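Local coordinates for protein isomerase prhC (Penicillium brasilianum, PDB 5X9J) that acts as an isomerase in the biosynthesis of paraherquonin, a fungal meroterpenoid with a highly congested hexacyclic skeleton, at residues 28-33 / 100-105; 60-65 / 143-148; 77-82 / 170-175; 89-94 / 114-119. One frame throughout, in Å; residues are numbered along the deposited sequence.

From the N terminus, the chain opens contacts 1, 2, 3 and 4 in turn, at residues 28-33, 60-65, 77-82 and 89-94, before any is closed. Contact 1 closes first, at 100-105, so it crosses the other three; it lays the N-terminal helix on strand 101-103. Contact 4 closes next, at 114-119, nested inside both contact 2 and contact 3, and joins two antiparallel strands of the same curved sheet. Contact 2, closed at 143-148, adds a parallel strand to that sheet and crosses contact 3, which ties helix 73-86 to the C-terminal helix. Met100 packs on Ile94 between contacts 1 and 4, and Glu146 on Phe92 between contacts 2 and 4.

Contact 1: residues 28-33 / 100-105; sequences EKLIAL and MVVDEA
Leu30 and Val102 pass alongside one another, pointing oppositely, with Leu30 CD1 3.7 Å from Val102 CG1. Leu30 CG stands opposite its own carbonyl carbon (chi1 -74°), and an extended chi2 takes CD1 out to the strand. The same methyl, CD1, also lies 3.7 Å from Asp103 O and 4.0 Å from Glu104 CA, where the strand gives way to a turn. Val102 divides its two methyls between neighbouring helix residues. With CG1 opposite the backbone N (chi1 -168°), that methyl serves Leu30, while CG2 meets Ile31 CG1 at 4.1 Å, the isoleucine lying crosswise to the valine. Ile31 CG1 also touches Met100, 3.9 Å from SD. The methionine chain, extended through chi1 and chi2, carries SD to the helix, and the bend at chi3 (-74°) only turns the methyl CE aside. These side-chain contacts are apolar; Glu104 forms its salt bridge with Arg27, and Asp103 with Arg27 of the second subunit. Strand 101-103 itself lies in the dimer interface, Val102 N and Asp103 OD2 bonding reciprocally to Asp103 and Val102 of the second subunit. Helix 26-43 thus rests across this strand, with Ile109 of strand 108-119 touching Ile31, Met100 and Val102, and Ala134 of strand 124-134 touching Leu30.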
loop_
_atom_site.group_PDB
_atom_site.type_symbol
_atom_site.label_atom_id
_atom_site.label_comp_id
_atom_site.label_asym_id
_atom_site.label_seq_id
_atom_site.Cartn_x
_atom_site.Cartn_y
_atom_site.Cartn_z
ATOM N N GLU B 28 -1.259 17.441 14.552
ATOM C CA GLU B 28 -0.613 16.719 15.642
ATOM C C GLU B 28 -1.525 15.640 16.208
ATOM O O GLU B 28 -1.061 14.536 16.514
ATOM C CB GLU B 28 -0.184 17.694 16.743
ATOM C CG GLU B 28 0.850 18.704 16.277
ATOM C CD GLU B 28 1.113 19.798 17.303
ATOM O OE1 GLU B 28 2.080 19.674 18.077
ATOM O OE2 GLU B 28 0.347 20.777 17.345
ATOM N N LYS B 29 -2.819 15.940 16.364
ATOM C CA LYS B 29 -3.758 14.934 16.849
ATOM C C LYS B 29 -3.823 13.736 15.906
ATOM O O LYS B 29 -3.921 12.590 16.354
ATOM C CB LYS B 29 -5.156 15.532 17.011
ATOM C CG LYS B 29 -5.285 16.631 18.060
ATOM C CD LYS B 29 -6.745 17.043 18.192
ATOM C CE LYS B 29 -6.889 18.502 18.588
ATOM N NZ LYS B 29 -8.308 18.964 18.491
ATOM N N LEU B 30 -3.782 13.982 14.597
ATOM C CA LEU B 30 -3.843 12.870 13.655
ATOM C C LEU B 30 -2.575 12.031 13.732
ATOM O O LEU B 30 -2.640 10.798 13.703
ATOM C CB LEU B 30 -4.071 13.400 12.237
ATOM C CG LEU B 30 -5.495 13.912 11.952
ATOM C CD1 LEU B 30 -5.558 14.652 10.637
ATOM C CD2 LEU B 30 -6.498 12.757 11.945
ATOM N N ILE B 31 -1.414 12.684 13.832
ATOM C CA ILE B 31 -0.161 11.949 13.975
ATOM C C ILE B 31 -0.167 11.150 15.270
ATOM O O ILE B 31 0.204 9.971 15.287
ATOM C CB ILE B 31 1.036 12.916 13.896
ATOM C CG1 ILE B 31 1.143 13.497 12.486
ATOM C CG2 ILE B 31 2.359 12.215 14.281
ATOM C CD1 ILE B 31 2.062 14.713 12.397
ATOM N N ALA B 32 -0.626 11.763 16.366
ATOM C CA ALA B 32 -0.709 11.047 17.638
ATOM C C ALA B 32 -1.654 9.859 17.538
ATOM O O ALA B 32 -1.396 8.795 18.114
ATOM C CB ALA B 32 -1.168 11.996 18.751
ATOM N N LEU B 33 -2.768 10.025 16.819
ATOM C CA LEU B 33 -3.704 8.918 16.658
ATOM C C LEU B 33 -3.052 7.747 15.922
ATOM O O LEU B 33 -3.248 6.588 16.292
ATOM C CB LEU B 33 -4.957 9.398 15.920
ATOM C CG LEU B 33 -6.046 8.334 15.756
ATOM C CD1 LEU B 33 -6.599 7.932 17.106
ATOM C CD2 LEU B 33 -7.163 8.831 14.841
ATOM N N MET B 100 4.737 10.274 5.677
ATOM C CA MET B 100 3.373 10.318 6.182
ATOM C C MET B 100 2.560 11.398 5.476
ATOM O O MET B 100 3.079 12.459 5.141
ATOM C CB MET B 100 3.449 10.597 7.677
ATOM C CG MET B 100 2.212 10.486 8.460
ATOM S SD MET B 100 2.719 10.718 10.188
ATOM C CE MET B 100 3.503 9.172 10.549
ATOM N N VAL B 101 1.277 11.127 5.249
ATOM C CA VAL B 101 0.385 12.064 4.567
ATOM C C VAL B 101 -0.748 12.395 5.524
ATOM O O VAL B 101 -1.504 11.502 5.916
ATOM C CB VAL B 101 -0.159 11.470 3.255
ATOM C CG1 VAL B 101 -0.988 12.517 2.481
ATOM C CG2 VAL B 101 1.002 10.935 2.395
ATOM N N VAL B 102 -0.871 13.665 5.904
ATOM C CA VAL B 102 -1.853 14.076 6.909
ATOM C C VAL B 102 -2.869 15.027 6.276
ATOM O O VAL B 102 -2.504 16.109 5.801
ATOM C CB VAL B 102 -1.184 14.733 8.127
ATOM C CG1 VAL B 102 -2.186 14.865 9.252
ATOM C CG2 VAL B 102 0.027 13.919 8.584
ATOM N N ASP B 103 -4.145 14.640 6.315
ATOM C CA ASP B 103 -5.246 15.401 5.703
ATOM C C ASP B 103 -6.077 16.011 6.836
ATOM O O ASP B 103 -7.008 15.388 7.346
ATOM C CB ASP B 103 -6.100 14.502 4.789
ATOM C CG ASP B 103 -7.082 15.297 3.907
ATOM O OD1 ASP B 103 -7.456 16.441 4.278
ATOM O OD2 ASP B 103 -7.480 14.770 2.835
ATOM N N GLU B 104 -5.737 17.247 7.211
ATOM C CA GLU B 104 -6.379 17.890 8.358
ATOM C C GLU B 104 -7.854 18.173 8.094
ATOM O O GLU B 104 -8.695 17.954 8.972
ATOM C CB GLU B 104 -5.636 19.175 8.705
ATOM C CG GLU B 104 -4.181 18.940 9.118
ATOM C CD GLU B 104 -3.332 20.202 9.024
ATOM O OE1 GLU B 104 -3.786 21.270 9.492
ATOM O OE2 GLU B 104 -2.215 20.127 8.462
ATOM N N ALA B 105 -8.190 18.630 6.884
ATOM C CA ALA B 105 -9.585 18.911 6.560
ATOM C C ALA B 105 -10.436 17.648 6.598
ATOM O O ALA B 105 -11.554 17.655 7.126
ATOM C CB ALA B 105 -9.678 19.574 5.187
#

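Contact 2: residues 60-65 / 143-148; sequences YQCCPS and GIWEFF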
loop_
_atom_site.group_PDB
_atom_site.type_symbol
_atom_site.label_atom_id
_atom_site.label_comp_id
_atom_site.label_asym_id
_atom_site.label_seq_id
_atom_site.Cartn_x
_atom_site.Cartn_y
_atom_site.Cartn_z
ATOM N N TYR B 60 -10.587 -2.388 5.892
ATOM C CA TYR B 60 -10.459 -2.862 4.515
ATOM C C TYR B 60 -9.027 -3.310 4.260
ATOM O O TYR B 60 -8.109 -2.485 4.269
ATOM C CB TYR B 60 -10.816 -1.766 3.512
ATOM C CG TYR B 60 -12.193 -1.170 3.653
ATOM C CD1 TYR B 60 -12.446 -0.194 4.601
ATOM C CD2 TYR B 60 -13.232 -1.558 2.807
ATOM C CE1 TYR B 60 -13.703 0.371 4.727
ATOM C CE2 TYR B 60 -14.499 -0.991 2.919
ATOM C CZ TYR B 60 -14.723 -0.029 3.890
ATOM O OH TYR B 60 -15.965 0.548 4.032
ATOM N N GLN B 61 -8.837 -4.595 3.999
ATOM C CA GLN B 61 -7.569 -5.060 3.457
ATOM C C GLN B 61 -7.600 -4.839 1.949
ATOM O O GLN B 61 -8.588 -5.172 1.292
ATOM C CB GLN B 61 -7.349 -6.539 3.790
ATOM C CG GLN B 61 -7.488 -6.858 5.277
ATOM C CD GLN B 61 -6.356 -6.279 6.103
ATOM O OE1 GLN B 61 -6.577 -5.660 7.150
ATOM N NE2 GLN B 61 -5.128 -6.477 5.635
ATOM N N CYS B 62 -6.531 -4.267 1.400
ATOM C CA CYS B 62 -6.567 -3.745 0.039
ATOM C C CYS B 62 -5.667 -4.500 -0.939
ATOM O O CYS B 62 -5.353 -3.971 -2.007
ATOM C CB CYS B 62 -6.201 -2.263 0.047
ATOM S SG CYS B 62 -7.416 -1.241 0.921
ATOM N N CYS B 63 -5.235 -5.714 -0.610
ATOM C CA CYS B 63 -4.532 -6.528 -1.589
ATOM C C CYS B 63 -5.516 -7.512 -2.193
ATOM O O CYS B 63 -6.005 -8.403 -1.480
ATOM C CB CYS B 63 -3.353 -7.266 -0.957
ATOM S SG CYS B 63 -2.057 -6.131 -0.384
ATOM N N PRO B 64 -5.835 -7.405 -3.485
ATOM C CA PRO B 64 -6.875 -8.272 -4.063
ATOM C C PRO B 64 -6.498 -9.739 -4.114
ATOM O O PRO B 64 -7.379 -10.568 -4.374
ATOM C CB PRO B 64 -7.067 -7.702 -5.479
ATOM C CG PRO B 64 -5.784 -6.973 -5.778
ATOM C CD PRO B 64 -5.323 -6.415 -4.446
ATOM N N SER B 65 -5.229 -10.092 -3.892
ATOM C CA SER B 65 -4.873 -11.506 -3.773
ATOM C C SER B 65 -5.475 -12.141 -2.529
ATOM O O SER B 65 -5.504 -13.370 -2.422
ATOM C CB SER B 65 -3.352 -11.669 -3.734
ATOM O OG SER B 65 -2.824 -11.408 -5.015
ATOM N N GLY B 143 -12.420 4.374 10.190
ATOM C CA GLY B 143 -12.133 3.561 9.026
ATOM C C GLY B 143 -10.653 3.237 8.934
ATOM O O GLY B 143 -9.809 4.065 9.279
ATOM N N ILE B 144 -10.331 2.025 8.486
ATOM C CA ILE B 144 -8.955 1.554 8.364
ATOM C C ILE B 144 -8.806 0.893 7.002
ATOM O O ILE B 144 -9.585 0.001 6.656
ATOM C CB ILE B 144 -8.589 0.546 9.474
ATOM C CG1 ILE B 144 -8.807 1.158 10.855
ATOM C CG2 ILE B 144 -7.138 0.055 9.315
ATOM C CD1 ILE B 144 -9.001 0.119 11.963
ATOM N N TRP B 145 -7.816 1.336 6.232
ATOM C CA TRP B 145 -7.412 0.675 4.998
ATOM C C TRP B 145 -5.977 0.213 5.177
ATOM O O TRP B 145 -5.133 0.986 5.641
ATOM C CB TRP B 145 -7.521 1.622 3.797
ATOM C CG TRP B 145 -8.938 2.052 3.523
ATOM C CD1 TRP B 145 -9.779 1.557 2.560
ATOM C CD2 TRP B 145 -9.684 3.053 4.236
ATOM N NE1 TRP B 145 -11.002 2.197 2.634
ATOM C CE2 TRP B 145 -10.968 3.120 3.645
ATOM C CE3 TRP B 145 -9.392 3.898 5.313
ATOM C CZ2 TRP B 145 -11.958 3.998 4.099
ATOM C CZ3 TRP B 145 -10.370 4.773 5.759
ATOM C CH2 TRP B 145 -11.643 4.816 5.151
ATOM N N GLU B 146 -5.695 -1.032 4.814
ATOM C CA GLU B 146 -4.350 -1.558 4.980
ATOM C C GLU B 146 -3.847 -2.178 3.690
ATOM O O GLU B 146 -4.543 -2.985 3.069
ATOM C CB GLU B 146 -4.274 -2.602 6.101
ATOM C CG GLU B 146 -2.875 -3.220 6.185
ATOM C CD GLU B 146 -2.682 -4.218 7.330
ATOM O OE1 GLU B 146 -1.831 -3.930 8.205
ATOM O OE2 GLU B 146 -3.352 -5.285 7.342
ATOM N N PHE B 147 -2.637 -1.803 3.305
ATOM C CA PHE B 147 -1.864 -2.475 2.271
ATOM C C PHE B 147 -0.688 -3.173 2.925
ATOM O O PHE B 147 -0.052 -2.615 3.818
ATOM C CB PHE B 147 -1.314 -1.487 1.249
ATOM C CG PHE B 147 -2.354 -0.866 0.406
ATOM C CD1 PHE B 147 -3.149 0.152 0.908
ATOM C CD2 PHE B 147 -2.542 -1.302 -0.895
ATOM C CE1 PHE B 147 -4.132 0.733 0.117
ATOM C CE2 PHE B 147 -3.507 -0.734 -1.693
ATOM C CZ PHE B 147 -4.310 0.288 -1.186
ATOM N N PHE B 148 -0.383 -4.378 2.476
ATOM C CA PHE B 148 0.742 -5.109 3.032
ATOM C C PHE B 148 1.415 -5.808 1.871
ATOM O O PHE B 148 0.899 -5.814 0.754
ATOM C CB PHE B 148 0.285 -6.119 4.103
ATOM C CG PHE B 148 -0.832 -7.003 3.629
ATOM C CD1 PHE B 148 -2.151 -6.601 3.759
ATOM C CD2 PHE B 148 -0.561 -8.199 2.986
ATOM C CE1 PHE B 148 -3.179 -7.394 3.283
ATOM C CE2 PHE B 148 -1.576 -8.992 2.505
ATOM C CZ PHE B 148 -2.893 -8.598 2.659
#
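The phenol ring of Tyr60 and the five-membered ring of Trp145 have planes only 4° apart but are strongly displaced, with little overlap: Tyr60 CD1 stands 3.4 Å above the indole plane, toward its rim. Ile144 O sits at the edge of the tyrosine ring, in its plane, and Cys62 SG at the edge of the indole. Over one face of Phe147 comes Cys62 CB, 3.5 Å from the ring centroid in a CH-pi contact. The Phe148 ring has Cys63 SG above its centre, 3.9 Å from the centroid. The two strands run parallel, the one parallel pairing of an otherwise antiparallel sheet, consistent with the curved sheet of the SnoaL-like (NTF2-like) fold. Tyr60 bonds through both its N and its O, to Ile144 O and from Glu146 N, and Cys62 N continues to Glu146 O. On the face bearing Gln61 and Glu146, the glutamine chain bends at chi2 (-70°), bringing its amide beside the carboxylate, and Gln61 NE2 gives a 2.7 Å bond to Glu146 OE2. The oxygen lies in the amide plane and accepts through its anti lone pair, the carboxylate turned 81° from the amide. Leu129 of the second subunit packs on Phe147.

Contact 3: residues 77-82 / 170-175; sequences REYFEE and DSWCAN
A single water bridges Trp172 NE1 and Glu82 OE2: it accepts from the indole N-H at 2.9 Å and donates to the carboxylate oxygen at 2.9 Å. It lies in a helix-helix contact in which the C-terminal helix 167-173 presses one large indole against helix 73-86. Trp172 takes contacts from several sides. Over a face of its five-membered ring stands Tyr79 CA, 4.2 Å from the centroid, a CH-pi contact close to the ring normal. The Tyr79 ring, with its CG opposite the backbone N (chi1 174°), swings beside the indole and turns an edge to the same ring in an offset edge-to-face pair, planes at 83°; Tyr79 CD1 comes within 3.5 Å of Trp172 CB. The two glutamates flank the indole differently. Glu82 lays its CG at the edge, 4.0 Å from Trp172 NE1, and the chain folds at chi2 (-67°), CG staying by the indole while the carboxylate turns to the water. Glu78 meets the benzo part instead, with CB 3.6 Å from Trp172 CZ2. A leucine in place of Trp172 would probably leave the water without its indole donor and the Tyr79 edge without a face to rest against. Arg69 and Leu71 also touch Trp172, while Lys153 of helix 150-162 touches Tyr79 and Cys173. The Cys173 sulfur lies at the edge of the Tyr79 ring, with SG 3.9 Å from CE1.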
loop_
_atom_site.group_PDB
_atom_site.type_symbol
_atom_site.label_atom_id
_atom_site.label_comp_id
_atom_site.label_asym_id
_atom_site.label_seq_id
_atom_site.Cartn_x
_atom_site.Cartn_y
_atom_site.Cartn_z
ATOM N N ARG B 77 -11.936 -8.636 15.951
ATOM C CA ARG B 77 -11.530 -9.336 17.163
ATOM C C ARG B 77 -11.295 -10.813 16.884
ATOM O O ARG B 77 -10.282 -11.381 17.310
ATOM C CB ARG B 77 -12.576 -9.158 18.262
ATOM C CG ARG B 77 -12.245 -9.929 19.550
ATOM C CD ARG B 77 -13.093 -9.451 20.722
ATOM N NE ARG B 77 -14.449 -9.132 20.285
ATOM C CZ ARG B 77 -15.286 -8.341 20.950
ATOM N NH1 ARG B 77 -14.903 -7.785 22.096
ATOM N NH2 ARG B 77 -16.501 -8.099 20.463
ATOM N N GLU B 78 -12.222 -11.452 16.164
ATOM C CA GLU B 78 -12.040 -12.861 15.828
ATOM C C GLU B 78 -10.783 -13.068 14.997
ATOM O O GLU B 78 -10.030 -14.021 15.225
ATOM C CB GLU B 78 -13.266 -13.397 15.086
ATOM C CG GLU B 78 -14.528 -13.514 15.940
ATOM C CD GLU B 78 -15.725 -14.054 15.156
ATOM O OE1 GLU B 78 -16.670 -13.279 14.873
ATOM O OE2 GLU B 78 -15.717 -15.259 14.816
ATOM N N TYR B 79 -10.527 -12.177 14.034
ATOM C CA TYR B 79 -9.326 -12.321 13.219
ATOM C C TYR B 79 -8.067 -12.195 14.066
ATOM O O TYR B 79 -7.115 -12.969 13.897
ATOM C CB TYR B 79 -9.315 -11.295 12.087
ATOM C CG TYR B 79 -8.023 -11.312 11.304
ATOM C CD1 TYR B 79 -7.769 -12.308 10.374
ATOM C CD2 TYR B 79 -7.041 -10.350 11.519
ATOM C CE1 TYR B 79 -6.584 -12.338 9.659
ATOM C CE2 TYR B 79 -5.851 -10.370 10.810
ATOM C CZ TYR B 79 -5.628 -11.368 9.880
ATOM O OH TYR B 79 -4.446 -11.397 9.173
ATOM N N PHE B 80 -8.042 -11.227 14.989
ATOM C CA PHE B 80 -6.869 -11.062 15.841
ATOM C C PHE B 80 -6.653 -12.271 16.748
ATOM O O PHE B 80 -5.506 -12.630 17.043
ATOM C CB PHE B 80 -6.988 -9.781 16.666
ATOM C CG PHE B 80 -6.711 -8.519 15.879
ATOM C CD1 PHE B 80 -6.566 -7.301 16.522
ATOM C CD2 PHE B 80 -6.596 -8.552 14.497
ATOM C CE1 PHE B 80 -6.312 -6.130 15.798
ATOM C CE2 PHE B 80 -6.341 -7.385 13.765
ATOM C CZ PHE B 80 -6.201 -6.176 14.420
ATOM N N GLU B 81 -7.730 -12.915 17.196
ATOM C CA GLU B 81 -7.580 -14.132 17.983
ATOM C C GLU B 81 -6.889 -15.228 17.179
ATOM O O GLU B 81 -5.997 -15.914 17.695
ATOM C CB GLU B 81 -8.942 -14.611 18.486
ATOM C CG GLU B 81 -9.555 -13.710 19.552
ATOM C CD GLU B 81 -8.629 -13.487 20.742
ATOM O OE1 GLU B 81 -8.225 -12.322 20.979
ATOM O OE2 GLU B 81 -8.299 -14.480 21.437
ATOM N N GLU B 82 -7.273 -15.401 15.908
ATOM C CA GLU B 82 -6.599 -16.389 15.068
ATOM C C GLU B 82 -5.120 -16.069 14.933
ATOM O O GLU B 82 -4.272 -16.973 14.972
ATOM C CB GLU B 82 -7.250 -16.455 13.689
ATOM C CG GLU B 82 -8.697 -16.899 13.719
ATOM C CD GLU B 82 -8.870 -18.357 14.150
ATOM O OE1 GLU B 82 -7.869 -19.119 14.173
ATOM O OE2 GLU B 82 -10.019 -18.746 14.456
ATOM N N ASP B 170 -6.835 -18.626 7.236
ATOM C CA ASP B 170 -7.338 -18.786 5.875
ATOM C C ASP B 170 -8.823 -18.467 5.781
ATOM O O ASP B 170 -9.278 -17.894 4.785
ATOM C CB ASP B 170 -7.078 -20.205 5.384
ATOM C CG ASP B 170 -6.514 -20.234 3.988
ATOM O OD1 ASP B 170 -5.603 -19.421 3.711
ATOM O OD2 ASP B 170 -6.980 -21.053 3.165
ATOM N N SER B 171 -9.598 -18.831 6.806
ATOM C CA SER B 171 -11.030 -18.566 6.770
ATOM C C SER B 171 -11.332 -17.071 6.743
ATOM O O SER B 171 -12.414 -16.678 6.299
ATOM C CB SER B 171 -11.724 -19.243 7.962
ATOM O OG SER B 171 -11.347 -18.640 9.187
ATOM N N TRP B 172 -10.395 -16.229 7.182
ATOM C CA TRP B 172 -10.518 -14.780 7.055
ATOM C C TRP B 172 -9.795 -14.222 5.833
ATOM O O TRP B 172 -10.287 -13.280 5.208
ATOM C CB TRP B 172 -9.987 -14.090 8.319
ATOM C CG TRP B 172 -10.829 -14.380 9.524
ATOM C CD1 TRP B 172 -10.548 -15.254 10.537
ATOM C CD2 TRP B 172 -12.112 -13.819 9.821
ATOM N NE1 TRP B 172 -11.575 -15.262 11.453
ATOM C CE2 TRP B 172 -12.549 -14.393 11.035
ATOM C CE3 TRP B 172 -12.936 -12.886 9.178
ATOM C CZ2 TRP B 172 -13.771 -14.061 11.622
ATOM C CZ3 TRP B 172 -14.151 -12.556 9.763
ATOM C CH2 TRP B 172 -14.557 -13.145 10.974
ATOM N N CYS B 173 -8.652 -14.798 5.459
ATOM C CA CYS B 173 -7.751 -14.218 4.466
ATOM C C CYS B 173 -8.091 -14.597 3.034
ATOM O O CYS B 173 -7.899 -13.781 2.128
ATOM C CB CYS B 173 -6.303 -14.651 4.745
ATOM S SG CYS B 173 -5.644 -13.968 6.235
ATOM N N ALA B 174 -8.550 -15.825 2.805
ATOM C CA ALA B 174 -8.670 -16.346 1.450
ATOM C C ALA B 174 -9.772 -15.631 0.670
ATOM O O ALA B 174 -10.710 -15.060 1.234
ATOM C CB ALA B 174 -8.949 -17.849 1.471
ATOM N N ASN B 175 -9.646 -15.675 -0.652
ATOM C CA ASN B 175 -10.653 -15.118 -1.556
ATOM C C ASN B 175 -11.976 -15.872 -1.496
ATOM O O ASN B 175 -12.070 -17.006 -1.957
ATOM C CB ASN B 175 -10.120 -15.118 -2.985
ATOM C CG ASN B 175 -9.156 -13.992 -3.231
ATOM O OD1 ASN B 175 -9.374 -12.880 -2.760
ATOM N ND2 ASN B 175 -8.083 -14.265 -3.966
HETATM O O HOH W 1 -12.254 -17.225 13.431
#

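Contact 4: residues 89-94 / 114-119; sequences NSKFWI and ACSADT
Lys91 and Ser116 exchange two backbone bonds, as do Trp93 and Ala114, in an antiparallel pairing; Lys91 N lies 2.9 Å from Ser116 O, and Ala114 N 2.8 Å from Trp93 O. Between them, Phe92 and Cys115 form a non-hydrogen-bonded pair. On the face with Lys91, Ala114 and Ser116, Trp93 makes the aromatic contact. With chi1 at 65°, Trp93 CG sits between its own backbone N and carbonyl carbon, and the indole folds across the neighbouring strand: Ala114 O lies 3.4 Å from the ring plane, offset toward the rim, Ala114 CB makes a CH-pi contact 4.0 Å from the centroid of the six-membered ring, and Ser116 OG lies at the edge, 3.6 Å from Trp93 CZ3. On the other face, Phe92 CD2 packs 3.5 Å from Cys115 CB, and Cys38 and Ile41 of helix 26-43 pack on the same ring. A serine in place of Phe92 would probably leave the cysteine methylene without its apolar partner and open a gap beneath that helix. A water joins Asn89 O, 2.7 Å away, to Ser116 OG at 2.9 Å. Strand 108-119 pairs beyond with strand 124-134, through Asn126 and Tyr124, while Ser90 OG bonds to Trp83 NE1 of helix 73-86.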
loop_
_atom_site.group_PDB
_atom_site.type_symbol
_atom_site.label_atom_id
_atom_site.label_comp_id
_atom_site.label_asym_id
_atom_site.label_seq_id
_atom_site.Cartn_x
_atom_site.Cartn_y
_atom_site.Cartn_z
ATOM N N ASN B 89 4.897 -12.357 20.287
ATOM C CA ASN B 89 5.865 -11.268 20.191
ATOM C C ASN B 89 5.553 -10.383 18.978
ATOM O O ASN B 89 6.433 -10.005 18.199
ATOM C CB ASN B 89 7.294 -11.819 20.143
ATOM C CG ASN B 89 8.339 -10.779 20.526
ATOM O OD1 ASN B 89 8.055 -9.829 21.265
ATOM N ND2 ASN B 89 9.558 -10.953 20.017
ATOM N N SER B 90 4.271 -10.068 18.823
ATOM C CA SER B 90 3.786 -9.257 17.714
ATOM C C SER B 90 4.092 -7.786 17.952
ATOM O O SER B 90 3.732 -7.231 18.999
ATOM C CB SER B 90 2.280 -9.434 17.545
ATOM O OG SER B 90 1.965 -10.719 17.056
ATOM N N LYS B 91 4.722 -7.151 16.960
ATOM C CA LYS B 91 5.086 -5.740 17.007
ATOM C C LYS B 91 4.589 -5.053 15.742
ATOM O O LYS B 91 4.608 -5.650 14.662
ATOM C CB LYS B 91 6.608 -5.565 17.123
ATOM C CG LYS B 91 7.241 -6.170 18.382
ATOM C CD LYS B 91 8.773 -6.201 18.271
ATOM C CE LYS B 91 9.431 -6.856 19.500
ATOM N NZ LYS B 91 9.235 -6.062 20.751
ATOM N N PHE B 92 4.172 -3.790 15.875
ATOM C CA PHE B 92 3.651 -2.998 14.761
ATOM C C PHE B 92 4.048 -1.553 15.029
ATOM O O PHE B 92 3.729 -1.017 16.096
ATOM C CB PHE B 92 2.129 -3.153 14.658
ATOM C CG PHE B 92 1.527 -2.669 13.349
ATOM C CD1 PHE B 92 1.029 -1.376 13.228
ATOM C CD2 PHE B 92 1.414 -3.519 12.264
ATOM C CE1 PHE B 92 0.459 -0.932 12.037
ATOM C CE2 PHE B 92 0.846 -3.085 11.069
ATOM C CZ PHE B 92 0.371 -1.789 10.954
ATOM N N TRP B 93 4.770 -0.927 14.102
ATOM C CA TRP B 93 5.299 0.403 14.375
ATOM C C TRP B 93 5.410 1.203 13.083
ATOM O O TRP B 93 5.622 0.642 12.004
ATOM C CB TRP B 93 6.675 0.333 15.071
ATOM C CG TRP B 93 7.780 -0.269 14.216
ATOM C CD1 TRP B 93 8.731 0.413 13.513
ATOM C CD2 TRP B 93 8.055 -1.667 14.004
ATOM N NE1 TRP B 93 9.566 -0.467 12.868
ATOM C CE2 TRP B 93 9.177 -1.749 13.158
ATOM C CE3 TRP B 93 7.462 -2.851 14.449
ATOM C CZ2 TRP B 93 9.715 -2.972 12.740
ATOM C CZ3 TRP B 93 7.997 -4.065 14.028
ATOM C CH2 TRP B 93 9.111 -4.113 13.185
ATOM N N ILE B 94 5.291 2.529 13.219
ATOM C CA ILE B 94 5.415 3.426 12.078
ATOM C C ILE B 94 6.875 3.538 11.663
ATOM O O ILE B 94 7.777 3.653 12.508
ATOM C CB ILE B 94 4.824 4.806 12.418
ATOM C CG1 ILE B 94 3.354 4.671 12.781
ATOM C CG2 ILE B 94 4.972 5.763 11.239
ATOM C CD1 ILE B 94 2.682 6.002 13.046
ATOM N N ALA B 114 5.649 -1.065 9.747
ATOM C CA ALA B 114 6.243 -2.386 9.661
ATOM C C ALA B 114 5.702 -3.223 10.807
ATOM O O ALA B 114 5.246 -2.696 11.823
ATOM C CB ALA B 114 7.780 -2.327 9.712
ATOM N N CYS B 115 5.730 -4.537 10.626
ATOM C CA CYS B 115 5.303 -5.448 11.671
ATOM C C CYS B 115 6.198 -6.674 11.648
ATOM O O CYS B 115 6.867 -6.968 10.651
ATOM C CB CYS B 115 3.839 -5.866 11.527
ATOM S SG CYS B 115 3.503 -6.745 9.998
ATOM N N SER B 116 6.211 -7.372 12.780
ATOM C CA SER B 116 6.997 -8.586 12.932
ATOM C C SER B 116 6.362 -9.444 14.008
ATOM O O SER B 116 5.620 -8.954 14.868
ATOM C CB SER B 116 8.452 -8.289 13.296
ATOM O OG SER B 116 8.528 -7.561 14.515
ATOM N N ALA B 117 6.657 -10.738 13.940
ATOM C CA ALA B 117 6.164 -11.697 14.916
ATOM C C ALA B 117 6.943 -12.990 14.760
ATOM O O ALA B 117 7.435 -13.309 13.672
ATOM C CB ALA B 117 4.664 -11.970 14.749
ATOM N N ASP B 118 7.070 -13.710 15.871
ATOM C CA ASP B 118 7.386 -15.127 15.816
ATOM C C ASP B 118 6.096 -15.897 15.605
ATOM O O ASP B 118 5.050 -15.533 16.144
ATOM C CB ASP B 118 8.088 -15.569 17.102
ATOM C CG ASP B 118 9.479 -15.001 17.203
ATOM O OD1 ASP B 118 10.287 -15.243 16.275
ATOM O OD2 ASP B 118 9.755 -14.284 18.180
ATOM N N THR B 119 6.147 -16.930 14.769
ATOM C CA THR B 119 4.952 -17.704 14.484
ATOM C C THR B 119 5.304 -19.182 14.437
ATOM O O THR B 119 6.471 -19.564 14.343
ATOM C CB THR B 119 4.296 -17.326 13.140
ATOM O OG1 THR B 119 5.054 -17.911 12.076
ATOM C CG2 THR B 119 4.212 -15.797 12.943
HETATM O O HOH W 2 8.584 -9.584 16.654
#